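Local coordinates for protein dihydrodipicolinate synthase (PDB 3D0C) that probably catalyses, as a DapA-family TIM-barrel enzyme, the condensation of pyruvate with aspartate semialdehyde that leads toward lysine, at residues Gly17-Pro22 with Lys33-Asn38; Arg28-Lys33 with Lys68-Arg73; Val110-Pro115 with Glu127-Ile132; Ile120-Ala125 with Ala147-Asp152. The protein carries 1 engineered substitution. One frame throughout, in Å; residues are numbered along the deposited sequence.

Interaction 1: residues Gly17-Pro22 with Lys33-Asn38; sequences GINIVP and KGLDDN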
loop_
_atom_site.group_PDB
_atom_site.type_symbol
_atom_site.label_atom_id
_atom_site.label_comp_id
_atom_site.label_asym_id
_atom_site.label_seq_id
_atom_site.Cartn_x
_atom_site.Cartn_y
_atom_site.Cartn_z
ATOM N N GLY A 17 -7.320 -2.588 -21.139
ATOM C CA GLY A 17 -6.138 -3.421 -21.041
ATOM C C GLY A 17 -5.041 -2.791 -20.211
ATOM O O GLY A 17 -4.671 -1.634 -20.429
ATOM N N ILE A 18 -4.518 -3.560 -19.263
ATOM C CA ILE A 18 -3.449 -3.101 -18.385
ATOM C C ILE A 18 -2.173 -3.799 -18.861
ATOM O O ILE A 18 -1.977 -4.982 -18.602
ATOM C CB ILE A 18 -3.725 -3.508 -16.927
ATOM C CG1 ILE A 18 -5.229 -3.430 -16.631
ATOM C CG2 ILE A 18 -2.934 -2.616 -15.981
ATOM C CD1 ILE A 18 -5.847 -2.047 -16.795
ATOM N N ASN A 19 -1.312 -3.057 -19.551
ATOM C CA ASN A 19 -0.076 -3.613 -20.100
ATOM C C ASN A 19 0.961 -3.938 -19.040
ATOM O O ASN A 19 0.873 -3.482 -17.903
ATOM C CB ASN A 19 0.547 -2.616 -21.078
ATOM C CG ASN A 19 0.989 -1.333 -20.390
ATOM O OD1 ASN A 19 0.164 -0.491 -20.027
ATOM N ND2 ASN A 19 2.298 -1.190 -20.184
ATOM N N ILE A 20 1.955 -4.731 -19.414
ATOM C CA ILE A 20 3.023 -5.045 -18.476
ATOM C C ILE A 20 4.182 -4.113 -18.802
ATOM O O ILE A 20 4.123 -3.335 -19.762
ATOM C CB ILE A 20 3.556 -6.477 -18.639
ATOM C CG1 ILE A 20 4.083 -6.665 -20.065
ATOM C CG2 ILE A 20 2.474 -7.491 -18.295
ATOM C CD1 ILE A 20 5.026 -7.832 -20.207
ATOM N N VAL A 21 5.223 -4.190 -17.981
ATOM C CA VAL A 21 6.444 -3.421 -18.190
ATOM C C VAL A 21 7.546 -4.463 -18.079
ATOM O O VAL A 21 7.937 -4.856 -16.978
ATOM C CB VAL A 21 6.694 -2.343 -17.106
ATOM C CG1 VAL A 21 8.097 -1.778 -17.275
ATOM C CG2 VAL A 21 5.672 -1.215 -17.220
ATOM N N PRO A 22 8.041 -4.955 -19.221
ATOM C CA PRO A 22 9.105 -5.959 -19.159
ATOM C C PRO A 22 10.409 -5.366 -18.636
ATOM O O PRO A 22 10.707 -4.195 -18.863
ATOM C CB PRO A 22 9.206 -6.452 -20.603
ATOM C CG PRO A 22 8.768 -5.276 -21.403
ATOM C CD PRO A 22 7.622 -4.694 -20.609
ATOM N N LYS A 33 12.203 -1.906 -25.474
ATOM C CA LYS A 33 11.832 -2.596 -26.706
ATOM C C LYS A 33 10.643 -3.505 -26.382
ATOM O O LYS A 33 9.615 -3.465 -27.062
ATOM C CB LYS A 33 13.009 -3.445 -27.204
ATOM C CG LYS A 33 13.080 -3.624 -28.721
ATOM C CD LYS A 33 11.844 -4.295 -29.288
ATOM C CE LYS A 33 11.992 -4.518 -30.789
ATOM N NZ LYS A 33 10.736 -4.997 -31.423
ATOM N N GLY A 34 10.799 -4.316 -25.336
ATOM C CA GLY A 34 9.743 -5.225 -24.921
ATOM C C GLY A 34 8.446 -4.496 -24.629
ATOM O O GLY A 34 7.360 -4.985 -24.962
ATOM N N LEU A 35 8.555 -3.327 -23.998
ATOM C CA LEU A 35 7.387 -2.517 -23.670
ATOM C C LEU A 35 6.695 -2.033 -24.937
ATOM O O LEU A 35 5.466 -2.110 -25.054
ATOM C CB LEU A 35 7.791 -1.305 -22.821
ATOM C CG LEU A 35 6.677 -0.280 -22.577
ATOM C CD1 LEU A 35 5.472 -0.983 -21.966
ATOM C CD2 LEU A 35 7.169 0.839 -21.663
ATOM N N ASP A 36 7.479 -1.514 -25.882
ATOM C CA ASP A 36 6.904 -1.027 -27.131
ATOM C C ASP A 36 6.150 -2.169 -27.816
ATOM O O ASP A 36 5.041 -1.981 -28.322
ATOM C CB ASP A 36 7.999 -0.479 -28.068
ATOM C CG ASP A 36 8.446 0.949 -27.703
ATOM O OD1 ASP A 36 7.858 1.561 -26.782
ATOM O OD2 ASP A 36 9.387 1.465 -28.348
ATOM N N ASP A 37 6.750 -3.353 -27.811
ATOM C CA ASP A 37 6.148 -4.519 -28.437
ATOM C C ASP A 37 4.897 -5.016 -27.735
ATOM O O ASP A 37 3.991 -5.551 -28.377
ATOM C CB ASP A 37 7.163 -5.652 -28.521
ATOM C CG ASP A 37 8.298 -5.331 -29.471
ATOM O OD1 ASP A 37 8.109 -4.445 -30.333
ATOM O OD2 ASP A 37 9.365 -5.967 -29.363
ATOM N N ASN A 38 4.846 -4.856 -26.420
ATOM C CA ASN A 38 3.665 -5.297 -25.693
ATOM C C ASN A 38 2.506 -4.365 -26.035
ATOM O O ASN A 38 1.368 -4.807 -26.216
ATOM C CB ASN A 38 3.921 -5.291 -24.186
ATOM C CG ASN A 38 2.670 -5.592 -23.388
ATOM O OD1 ASN A 38 2.019 -6.617 -23.598
ATOM N ND2 ASN A 38 2.323 -4.698 -22.473
#

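Interaction 2: residues Arg28-Lys33 with Lys68-Arg73; sequences REIDWK and KQVATR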
loop_
_atom_site.group_PDB
_atom_site.type_symbol
_atom_site.label_atom_id
_atom_site.label_comp_id
_atom_site.label_asym_id
_atom_site.label_seq_id
_atom_site.Cartn_x
_atom_site.Cartn_y
_atom_site.Cartn_z
ATOM N N ARG A 28 17.485 -5.683 -14.211
ATOM C CA ARG A 28 16.072 -5.388 -13.987
ATOM C C ARG A 28 15.666 -4.031 -14.541
ATOM O O ARG A 28 14.589 -3.529 -14.217
ATOM C CB ARG A 28 15.729 -5.436 -12.495
ATOM C CG ARG A 28 15.941 -6.787 -11.811
ATOM C CD ARG A 28 15.173 -6.824 -10.491
ATOM N NE ARG A 28 15.583 -7.899 -9.590
ATOM C CZ ARG A 28 14.960 -9.069 -9.463
ATOM N NH1 ARG A 28 13.881 -9.342 -10.185
ATOM N NH2 ARG A 28 15.406 -9.959 -8.586
ATOM N N GLU A 29 16.519 -3.424 -15.364
ATOM C CA GLU A 29 16.182 -2.130 -15.949
ATOM C C GLU A 29 15.027 -2.348 -16.916
ATOM O O GLU A 29 14.800 -3.466 -17.381
ATOM C CB GLU A 29 17.380 -1.530 -16.694
ATOM C CG GLU A 29 18.541 -1.101 -15.799
ATOM C CD GLU A 29 18.136 -0.072 -14.749
ATOM O OE1 GLU A 29 17.633 1.011 -15.125
ATOM O OE2 GLU A 29 18.325 -0.345 -13.543
ATOM N N ILE A 30 14.290 -1.286 -17.214
ATOM C CA ILE A 30 13.156 -1.379 -18.122
ATOM C C ILE A 30 13.588 -1.755 -19.537
ATOM O O ILE A 30 14.507 -1.159 -20.104
ATOM C CB ILE A 30 12.381 -0.042 -18.187
ATOM C CG1 ILE A 30 11.810 0.293 -16.805
ATOM C CG2 ILE A 30 11.281 -0.129 -19.231
ATOM C CD1 ILE A 30 11.132 1.658 -16.722
ATOM N N ASP A 31 12.915 -2.756 -20.092
ATOM C CA ASP A 31 13.185 -3.222 -21.446
ATOM C C ASP A 31 12.248 -2.413 -22.338
ATOM O O ASP A 31 11.112 -2.819 -22.602
ATOM C CB ASP A 31 12.866 -4.713 -21.530
ATOM C CG ASP A 31 13.125 -5.298 -22.900
ATOM O OD1 ASP A 31 13.448 -4.543 -23.842
ATOM O OD2 ASP A 31 12.988 -6.532 -23.027
ATOM N N TRP A 32 12.721 -1.257 -22.793
ATOM C CA TRP A 32 11.893 -0.386 -23.613
ATOM C C TRP A 32 11.397 -1.018 -24.901
ATOM O O TRP A 32 10.296 -0.714 -25.358
ATOM C CB TRP A 32 12.632 0.924 -23.896
ATOM C CG TRP A 32 12.883 1.685 -22.633
ATOM C CD1 TRP A 32 14.065 1.796 -21.962
ATOM C CD2 TRP A 32 11.900 2.347 -21.827
ATOM N NE1 TRP A 32 13.879 2.483 -20.786
ATOM C CE2 TRP A 32 12.561 2.836 -20.680
ATOM C CE3 TRP A 32 10.524 2.578 -21.966
ATOM C CZ2 TRP A 32 11.891 3.534 -19.669
ATOM C CZ3 TRP A 32 9.858 3.273 -20.960
ATOM C CH2 TRP A 32 10.545 3.745 -19.830
ATOM N N LYS A 33 12.203 -1.906 -25.474
ATOM C CA LYS A 33 11.832 -2.596 -26.706
ATOM C C LYS A 33 10.643 -3.505 -26.382
ATOM O O LYS A 33 9.615 -3.465 -27.062
ATOM C CB LYS A 33 13.009 -3.445 -27.204
ATOM C CG LYS A 33 13.080 -3.624 -28.721
ATOM C CD LYS A 33 11.844 -4.295 -29.288
ATOM C CE LYS A 33 11.992 -4.518 -30.789
ATOM N NZ LYS A 33 10.736 -4.997 -31.423
ATOM N N LYS A 68 7.029 7.979 -14.709
ATOM C CA LYS A 68 6.725 9.034 -15.664
ATOM C C LYS A 68 7.203 8.600 -17.055
ATOM O O LYS A 68 6.513 8.824 -18.053
ATOM C CB LYS A 68 7.420 10.335 -15.263
ATOM C CG LYS A 68 6.942 10.907 -13.940
ATOM C CD LYS A 68 7.761 12.121 -13.562
ATOM C CE LYS A 68 7.256 12.746 -12.276
ATOM N NZ LYS A 68 8.148 13.851 -11.835
ATOM N N GLN A 69 8.378 7.974 -17.114
ATOM C CA GLN A 69 8.930 7.520 -18.393
ATOM C C GLN A 69 8.036 6.480 -19.075
ATOM O O GLN A 69 7.865 6.508 -20.294
ATOM C CB GLN A 69 10.335 6.941 -18.203
ATOM C CG GLN A 69 11.369 7.943 -17.704
ATOM C CD GLN A 69 12.781 7.382 -17.722
ATOM O OE1 GLN A 69 13.046 6.304 -17.182
ATOM N NE2 GLN A 69 13.698 8.116 -18.339
ATOM N N VAL A 70 7.475 5.564 -18.291
ATOM C CA VAL A 70 6.591 4.542 -18.843
ATOM C C VAL A 70 5.317 5.182 -19.380
ATOM O O VAL A 70 4.902 4.912 -20.506
ATOM C CB VAL A 70 6.211 3.481 -17.779
ATOM C CG1 VAL A 70 5.193 2.502 -18.353
ATOM C CG2 VAL A 70 7.457 2.737 -17.324
ATOM N N ALA A 71 4.696 6.042 -18.582
ATOM C CA ALA A 71 3.473 6.704 -19.017
ATOM C C ALA A 71 3.746 7.478 -20.304
ATOM O O ALA A 71 3.007 7.366 -21.287
ATOM C CB ALA A 71 2.968 7.649 -17.928
ATOM N N THR A 72 4.819 8.262 -20.295
ATOM C CA THR A 72 5.184 9.055 -21.456
ATOM C C THR A 72 5.379 8.164 -22.679
ATOM O O THR A 72 4.803 8.415 -23.747
ATOM C CB THR A 72 6.477 9.861 -21.174
ATOM O OG1 THR A 72 6.215 10.826 -20.145
ATOM C CG2 THR A 72 6.951 10.585 -22.424
ATOM N N ARG A 73 6.176 7.114 -22.501
ATOM C CA ARG A 73 6.490 6.158 -23.566
ATOM C C ARG A 73 5.240 5.530 -24.180
ATOM O O ARG A 73 5.072 5.498 -25.404
ATOM C CB ARG A 73 7.374 5.044 -23.009
ATOM C CG ARG A 73 7.835 4.027 -24.042
ATOM C CD ARG A 73 9.034 4.558 -24.811
ATOM N NE ARG A 73 9.706 3.511 -25.577
ATOM C CZ ARG A 73 10.937 3.625 -26.065
ATOM N NH1 ARG A 73 11.626 4.741 -25.862
ATOM N NH2 ARG A 73 11.479 2.627 -26.751
#

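Interaction 3: residues Val110-Pro115 with Glu127-Ile132; sequences VMIHQP and EYYRNI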
loop_
_atom_site.group_PDB
_atom_site.type_symbol
_atom_site.label_atom_id
_atom_site.label_comp_id
_atom_site.label_asym_id
_atom_site.label_seq_id
_atom_site.Cartn_x
_atom_site.Cartn_y
_atom_site.Cartn_z
ATOM N N VAL A 110 -6.491 9.825 -16.207
ATOM C CA VAL A 110 -5.632 9.215 -15.202
ATOM C C VAL A 110 -6.468 8.227 -14.388
ATOM O O VAL A 110 -7.697 8.313 -14.363
ATOM C CB VAL A 110 -4.986 10.257 -14.236
ATOM C CG1 VAL A 110 -4.161 11.261 -15.031
ATOM C CG2 VAL A 110 -6.054 10.964 -13.403
HETATM N N MSE A 111 -5.798 7.261 -13.765
HETATM C CA MSE A 111 -6.479 6.289 -12.913
HETATM C C MSE A 111 -5.827 6.361 -11.549
HETATM O O MSE A 111 -4.634 6.077 -11.423
HETATM C CB MSE A 111 -6.325 4.856 -13.423
HETATM C CG MSE A 111 -6.843 3.860 -12.389
HETATM SE SE MSE A 111 -6.364 2.028 -12.708
HETATM C CE MSE A 111 -4.518 2.084 -12.090
ATOM N N ILE A 112 -6.609 6.720 -10.532
ATOM C CA ILE A 112 -6.088 6.834 -9.177
ATOM C C ILE A 112 -6.134 5.488 -8.486
ATOM O O ILE A 112 -7.200 4.896 -8.299
ATOM C CB ILE A 112 -6.887 7.877 -8.340
ATOM C CG1 ILE A 112 -6.931 9.207 -9.097
ATOM C CG2 ILE A 112 -6.227 8.069 -6.967
ATOM C CD1 ILE A 112 -7.710 10.308 -8.385
ATOM N N HIS A 113 -4.949 5.001 -8.136
ATOM C CA HIS A 113 -4.776 3.731 -7.452
ATOM C C HIS A 113 -5.352 3.820 -6.049
ATOM O O HIS A 113 -5.618 4.916 -5.524
ATOM C CB HIS A 113 -3.279 3.411 -7.316
ATOM C CG HIS A 113 -2.661 2.787 -8.528
ATOM N ND1 HIS A 113 -2.737 1.433 -8.786
ATOM C CD2 HIS A 113 -1.903 3.311 -9.521
ATOM C CE1 HIS A 113 -2.050 1.153 -9.876
ATOM N NE2 HIS A 113 -1.533 2.277 -10.345
ATOM N N GLN A 114 -5.535 2.659 -5.437
ATOM C CA GLN A 114 -6.009 2.614 -4.065
ATOM C C GLN A 114 -4.900 3.277 -3.257
ATOM O O GLN A 114 -3.707 2.988 -3.446
ATOM C CB GLN A 114 -6.190 1.167 -3.585
ATOM C CG GLN A 114 -6.252 1.032 -2.064
ATOM C CD GLN A 114 -6.371 -0.407 -1.589
ATOM O OE1 GLN A 114 -5.743 -1.319 -2.140
ATOM N NE2 GLN A 114 -7.166 -0.616 -0.544
ATOM N N PRO A 115 -5.270 4.195 -2.361
ATOM C CA PRO A 115 -4.259 4.872 -1.542
ATOM C C PRO A 115 -3.414 3.855 -0.770
ATOM O O PRO A 115 -3.958 2.945 -0.149
ATOM C CB PRO A 115 -5.097 5.738 -0.610
ATOM C CG PRO A 115 -6.325 6.048 -1.436
ATOM C CD PRO A 115 -6.621 4.739 -2.122
ATOM N N GLU A 127 -11.740 13.755 0.377
ATOM C CA GLU A 127 -10.818 14.887 0.230
ATOM C C GLU A 127 -9.606 14.527 -0.631
ATOM O O GLU A 127 -9.167 15.309 -1.482
ATOM C CB GLU A 127 -10.355 15.364 1.608
ATOM C CG GLU A 127 -11.477 15.904 2.467
ATOM C CD GLU A 127 -12.184 17.073 1.812
ATOM O OE1 GLU A 127 -11.519 18.107 1.580
ATOM O OE2 GLU A 127 -13.400 16.956 1.521
ATOM N N TYR A 128 -9.068 13.337 -0.399
ATOM C CA TYR A 128 -7.914 12.836 -1.144
ATOM C C TYR A 128 -8.243 12.834 -2.632
ATOM O O TYR A 128 -7.549 13.456 -3.456
ATOM C CB TYR A 128 -7.595 11.407 -0.688
ATOM C CG TYR A 128 -6.452 10.757 -1.425
ATOM C CD1 TYR A 128 -5.132 11.039 -1.089
ATOM C CD2 TYR A 128 -6.690 9.865 -2.471
ATOM C CE1 TYR A 128 -4.072 10.448 -1.776
ATOM C CE2 TYR A 128 -5.646 9.272 -3.163
ATOM C CZ TYR A 128 -4.337 9.566 -2.813
ATOM O OH TYR A 128 -3.308 8.972 -3.504
ATOM N N TYR A 129 -9.315 12.132 -2.974
ATOM C CA TYR A 129 -9.735 12.031 -4.366
ATOM C C TYR A 129 -10.084 13.358 -5.022
ATOM O O TYR A 129 -9.644 13.668 -6.123
ATOM C CB TYR A 129 -10.938 11.089 -4.480
ATOM C CG TYR A 129 -10.609 9.638 -4.231
ATOM C CD1 TYR A 129 -9.566 9.011 -4.914
ATOM C CD2 TYR A 129 -11.346 8.886 -3.320
ATOM C CE1 TYR A 129 -9.266 7.670 -4.693
ATOM C CE2 TYR A 129 -11.057 7.542 -3.091
ATOM C CZ TYR A 129 -10.015 6.941 -3.780
ATOM O OH TYR A 129 -9.722 5.618 -3.553
ATOM N N ARG A 130 -10.892 14.152 -4.348
ATOM C CA ARG A 130 -11.296 15.431 -4.921
ATOM C C ARG A 130 -10.149 16.413 -5.185
ATOM O O ARG A 130 -10.149 17.104 -6.209
ATOM C CB ARG A 130 -12.344 16.091 -4.023
ATOM C CG ARG A 130 -12.867 17.392 -4.589
ATOM C CD ARG A 130 -14.274 17.628 -4.099
ATOM N NE ARG A 130 -14.331 17.593 -2.647
ATOM C CZ ARG A 130 -15.407 17.223 -1.972
ATOM N NH1 ARG A 130 -16.495 16.858 -2.633
ATOM N NH2 ARG A 130 -15.395 17.234 -0.648
ATOM N N ASN A 131 -9.190 16.510 -4.263
ATOM C CA ASN A 131 -8.086 17.431 -4.477
ATOM C C ASN A 131 -7.234 16.996 -5.680
ATOM O O ASN A 131 -6.680 17.837 -6.377
ATOM C CB ASN A 131 -7.216 17.539 -3.223
ATOM C CG ASN A 131 -7.956 18.164 -2.051
ATOM O OD1 ASN A 131 -8.976 18.842 -2.226
ATOM N ND2 ASN A 131 -7.437 17.951 -0.846
ATOM N N ILE A 132 -7.130 15.694 -5.934
ATOM C CA ILE A 132 -6.329 15.246 -7.060
ATOM C C ILE A 132 -7.032 15.511 -8.399
ATOM O O ILE A 132 -6.443 16.108 -9.308
ATOM C CB ILE A 132 -5.964 13.752 -6.913
ATOM C CG1 ILE A 132 -5.096 13.580 -5.661
ATOM C CG2 ILE A 132 -5.236 13.244 -8.163
ATOM C CD1 ILE A 132 -4.789 12.172 -5.332
HETATM O O HOH W 1 -8.353 4.624 -5.403
HETATM O O HOH W 2 -3.447 6.382 -4.654
#

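Interaction 4: residues Ile120-Ala125 with Ala147-Asp152; sequences ITDAGA and AHLSDD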
loop_
_atom_site.group_PDB
_atom_site.type_symbol
_atom_site.label_atom_id
_atom_site.label_comp_id
_atom_site.label_asym_id
_atom_site.label_seq_id
_atom_site.Cartn_x
_atom_site.Cartn_y
_atom_site.Cartn_z
ATOM N N ILE A 120 -7.116 5.305 6.525
ATOM C CA ILE A 120 -7.986 6.074 5.650
ATOM C C ILE A 120 -9.421 6.015 6.178
ATOM O O ILE A 120 -9.823 5.017 6.781
ATOM C CB ILE A 120 -7.900 5.511 4.191
ATOM C CG1 ILE A 120 -8.741 6.354 3.232
ATOM C CG2 ILE A 120 -8.359 4.056 4.156
ATOM C CD1 ILE A 120 -8.492 6.018 1.770
ATOM N N THR A 121 -10.165 7.106 5.992
ATOM C CA THR A 121 -11.562 7.188 6.418
ATOM C C THR A 121 -12.378 7.653 5.216
ATOM O O THR A 121 -11.824 8.199 4.263
ATOM C CB THR A 121 -11.773 8.208 7.572
ATOM O OG1 THR A 121 -11.528 9.541 7.096
ATOM C CG2 THR A 121 -10.819 7.914 8.731
ATOM N N ASP A 122 -13.689 7.437 5.258
ATOM C CA ASP A 122 -14.559 7.853 4.161
ATOM C C ASP A 122 -14.396 9.345 3.862
ATOM O O ASP A 122 -14.169 9.741 2.724
ATOM C CB ASP A 122 -16.035 7.582 4.492
ATOM C CG ASP A 122 -16.346 6.100 4.644
ATOM O OD1 ASP A 122 -15.756 5.289 3.904
ATOM O OD2 ASP A 122 -17.200 5.744 5.487
ATOM N N ALA A 123 -14.528 10.169 4.892
ATOM C CA ALA A 123 -14.413 11.617 4.729
ATOM C C ALA A 123 -13.043 12.067 4.215
ATOM O O ALA A 123 -12.947 12.992 3.405
ATOM C CB ALA A 123 -14.731 12.311 6.053
ATOM N N GLY A 124 -11.984 11.416 4.687
ATOM C CA GLY A 124 -10.643 11.768 4.247
ATOM C C GLY A 124 -10.395 11.290 2.826
ATOM O O GLY A 124 -9.666 11.929 2.055
ATOM N N ALA A 125 -10.996 10.156 2.480
ATOM C CA ALA A 125 -10.854 9.596 1.143
ATOM C C ALA A 125 -11.479 10.571 0.149
ATOM O O ALA A 125 -10.914 10.842 -0.909
ATOM C CB ALA A 125 -11.556 8.238 1.060
ATOM N N ALA A 147 -12.955 -2.619 0.728
ATOM C CA ALA A 147 -14.297 -2.906 1.224
ATOM C C ALA A 147 -14.630 -2.153 2.515
ATOM O O ALA A 147 -15.803 -1.994 2.856
ATOM C CB ALA A 147 -14.466 -4.416 1.438
ATOM N N HIS A 148 -13.603 -1.682 3.223
ATOM C CA HIS A 148 -13.799 -0.958 4.478
ATOM C C HIS A 148 -14.286 0.468 4.275
ATOM O O HIS A 148 -14.700 1.132 5.230
ATOM C CB HIS A 148 -12.504 -0.954 5.291
ATOM C CG HIS A 148 -12.133 -2.300 5.825
ATOM N ND1 HIS A 148 -12.804 -2.893 6.873
ATOM C CD2 HIS A 148 -11.191 -3.189 5.431
ATOM C CE1 HIS A 148 -12.293 -4.089 7.101
ATOM N NE2 HIS A 148 -11.312 -4.293 6.239
ATOM N N LEU A 149 -14.225 0.945 3.037
ATOM C CA LEU A 149 -14.696 2.285 2.720
ATOM C C LEU A 149 -16.115 2.162 2.191
ATOM O O LEU A 149 -16.461 1.187 1.524
ATOM C CB LEU A 149 -13.812 2.945 1.665
ATOM C CG LEU A 149 -12.392 3.274 2.123
ATOM C CD1 LEU A 149 -11.644 3.974 0.996
ATOM C CD2 LEU A 149 -12.455 4.153 3.378
ATOM N N SER A 150 -16.935 3.158 2.493
ATOM C CA SER A 150 -18.314 3.149 2.056
ATOM C C SER A 150 -18.478 3.539 0.596
ATOM O O SER A 150 -17.745 4.394 0.069
ATOM C CB SER A 150 -19.129 4.105 2.931
ATOM O OG SER A 150 -20.447 4.254 2.440
ATOM N N ASP A 151 -19.446 2.914 -0.061
ATOM C CA ASP A 151 -19.728 3.244 -1.443
ATOM C C ASP A 151 -20.198 4.698 -1.537
ATOM O O ASP A 151 -20.242 5.267 -2.624
ATOM C CB ASP A 151 -20.789 2.298 -2.015
ATOM C CG ASP A 151 -20.285 0.872 -2.130
ATOM O OD1 ASP A 151 -19.127 0.709 -2.575
ATOM O OD2 ASP A 151 -21.031 -0.072 -1.783
ATOM N N ASP A 152 -20.537 5.307 -0.404
ATOM C CA ASP A 152 -20.971 6.702 -0.422
ATOM C C ASP A 152 -19.823 7.628 -0.836
ATOM O O ASP A 152 -20.052 8.778 -1.196
ATOM C CB ASP A 152 -21.500 7.129 0.945
ATOM C CG ASP A 152 -22.813 6.453 1.310
ATOM O OD1 ASP A 152 -23.585 6.054 0.408
ATOM O OD2 ASP A 152 -23.078 6.341 2.523
HETATM O O HOH W 3 -16.544 2.948 5.864
#

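Interaction 1: residues Gly17-Pro22 with Lys33-Asn38
In the loop that leaves the first strand of the TIM barrel, Asn19, Ile20 and Pro22 lie against the first turns of helix 32-44, the helix to which that loop leads. The backbones come nearest at Pro22 and Gly34, whose CA atoms are 5.8 Å apart. Here the proline ring sits directly on the helix backbone: Pro22 CG is 3.3 Å from Gly34 C and equally near Leu35 N, so that a CB at Gly34 would run into the ring. The case illustrates how a barrel closes its first beta-alpha connection, the chain folding back over the helix it is about to form while Ile20 also touches helix 260-270. At the next residue, Leu35 has CG anti to its backbone N (chi1 172°), which swings CD1 toward the loop, 3.5 Å from Ile20 O and close to the amide of Asn19. That amide is itself held, as Asn19 ND2 donates to Ile20 O over 2.8 Å, arriving above the carbonyl plane. The side chain of Asn38 crosses that of Asn19 at about a right angle, and Asn38 CG approaches Ile20 CG1 to 3.8 Å. The Ile20 side chain lies about 4 Å from that of Thr56, a predicted pyruvate-binding residue.

Interaction 2: residues Arg28-Lys33 with Lys68-Arg73
Trp32, at the start of helix 32-44, faces Arg73 on helix 64-78 with their CA atoms 8.5 Å apart, a gap that large side chains have to fill. The indole does most of this. With CG anti to its carbonyl carbon (chi1 -64°), Trp32 sends its six-membered ring to the second helix, where CH2 lies 3.6 Å from Gln69 CB and the rim of the ring meets Val70 N nearly in plane. The Gln69 amide stands almost perpendicular to the indole. The indole thus bridges two neighbouring helices in the outer layer of the TIM barrel, 32-44 and 64-78. Arg73 runs along the same ring obliquely: Arg73 CB is 3.7 Å from Trp32 CZ3, and a bend at chi2 (81°) then turns the chain so that one guanidinium face covers Trp32 CB, 3.5 Å from Arg73 NH2. The ring and guanidinium planes are 49° apart, which rules out a parallel stack, and the charge is taken up by Asp36 in a salt bridge. Over one face of the indole Ile30 CG2 sits above the ring centre, while Ile30 CD1 touches Val70 CG2 at 3.9 Å. Just before the helix, Asp31 acts as N-cap, its OD1 accepting from Gly34 N.

Interaction 3: residues Val110-Pro115 with Glu127-Ile132
Ile112 and Pro115 meet the aromatic pair Tyr128 and Tyr129 within a beta-alpha-beta unit of the barrel, in which helix 122-135 returns almost antiparallel to strand 109-112; the axes of the two segments are 10.8 Å apart. The apolar contacts form the body of the joint. Ile112 presents two branches: CG2 comes to the edge of the Tyr129 ring, in its plane and 3.8 Å from Tyr129 CE1, while Ile112 CD1 packs on Ile132 CG2 at the same separation. Having CG anti to its backbone N (chi1 178°), Tyr128 extends toward the loop, and Pro115 CG settles obliquely on its CE2 at 3.7 Å. Ile132 CD1 lies over one face of that ring, offset toward the rim, and probably restricts its turning. Of the polar contacts, Asn131 hydrogen-bonds to Glu280 of the second subunit, and those across the joint run through water. One water lies 2.5 Å from Tyr129 OH and 3.1 Å from Ile112 O. A phenylalanine in place of Tyr129, lacking the hydroxyl, would probably leave this water without its phenol partner and Pro115 CD without the oxygen it touches. A second water donates both to His113 O and to Tyr128 OH, 2.8 Å from each, and that hydroxyl is also bonded to Tyr90 O.

Interaction 4: residues Ile120-Ala125 with Ala147-Asp152
Leu149 and Asp122 divide this contact into an oily half and a wet one. On the packed side the Leu149 side chain packs against the start of helix 122-135: its CD1 meets Ile120 CD1 at 3.8 Å, the two chains crossing at about a right angle, and Ala125 CB borders it. Ile120 also packs on Pro281 of the second subunit. The looser side is bridged by water, which donates to Asp122 OD2 and, over 2.7 Å, to His148 O. Between the halves Ser150 N gives Asp122 OD1 a nearly straight bond of 2.8 Å (172°), tilted from the carboxylate plane on its syn side. With Asp122 replaced, an alanine here would probably leave Ser150 N without this acceptor and the water without one of its anchors. Thr121, the N-cap, accepts from Gly124 N through OG1. A carboxylate in the first helical turn, met by a backbone N-H and a water, is likely to be stabilised in its charged form.

Overall arrangement
The four contacts form two pairs. Interactions 1 and 2 share Lys33 and helix 32-44, their centres 9 Å apart, and are tied by a salt bridge of 2.9 Å between Asp36 OD2 and Arg73 NH2. Interactions 3 and 4 both use helix 122-135 and both touch the second subunit; Pro115 CG packs on Ile120 CD1 at 3.9 Å. The centres of interactions 1 and 4 are 33 Å apart, on opposite sides of the chain's centre. Interactions 1 and 3 approach the predicted catalytic pocket: the Ile112 side chain is about 6 Å from that of Tyr143, the predicted proton donor/acceptor, and that of Asn19 about 11 Å from that of Lys167, the predicted Schiff-base lysine.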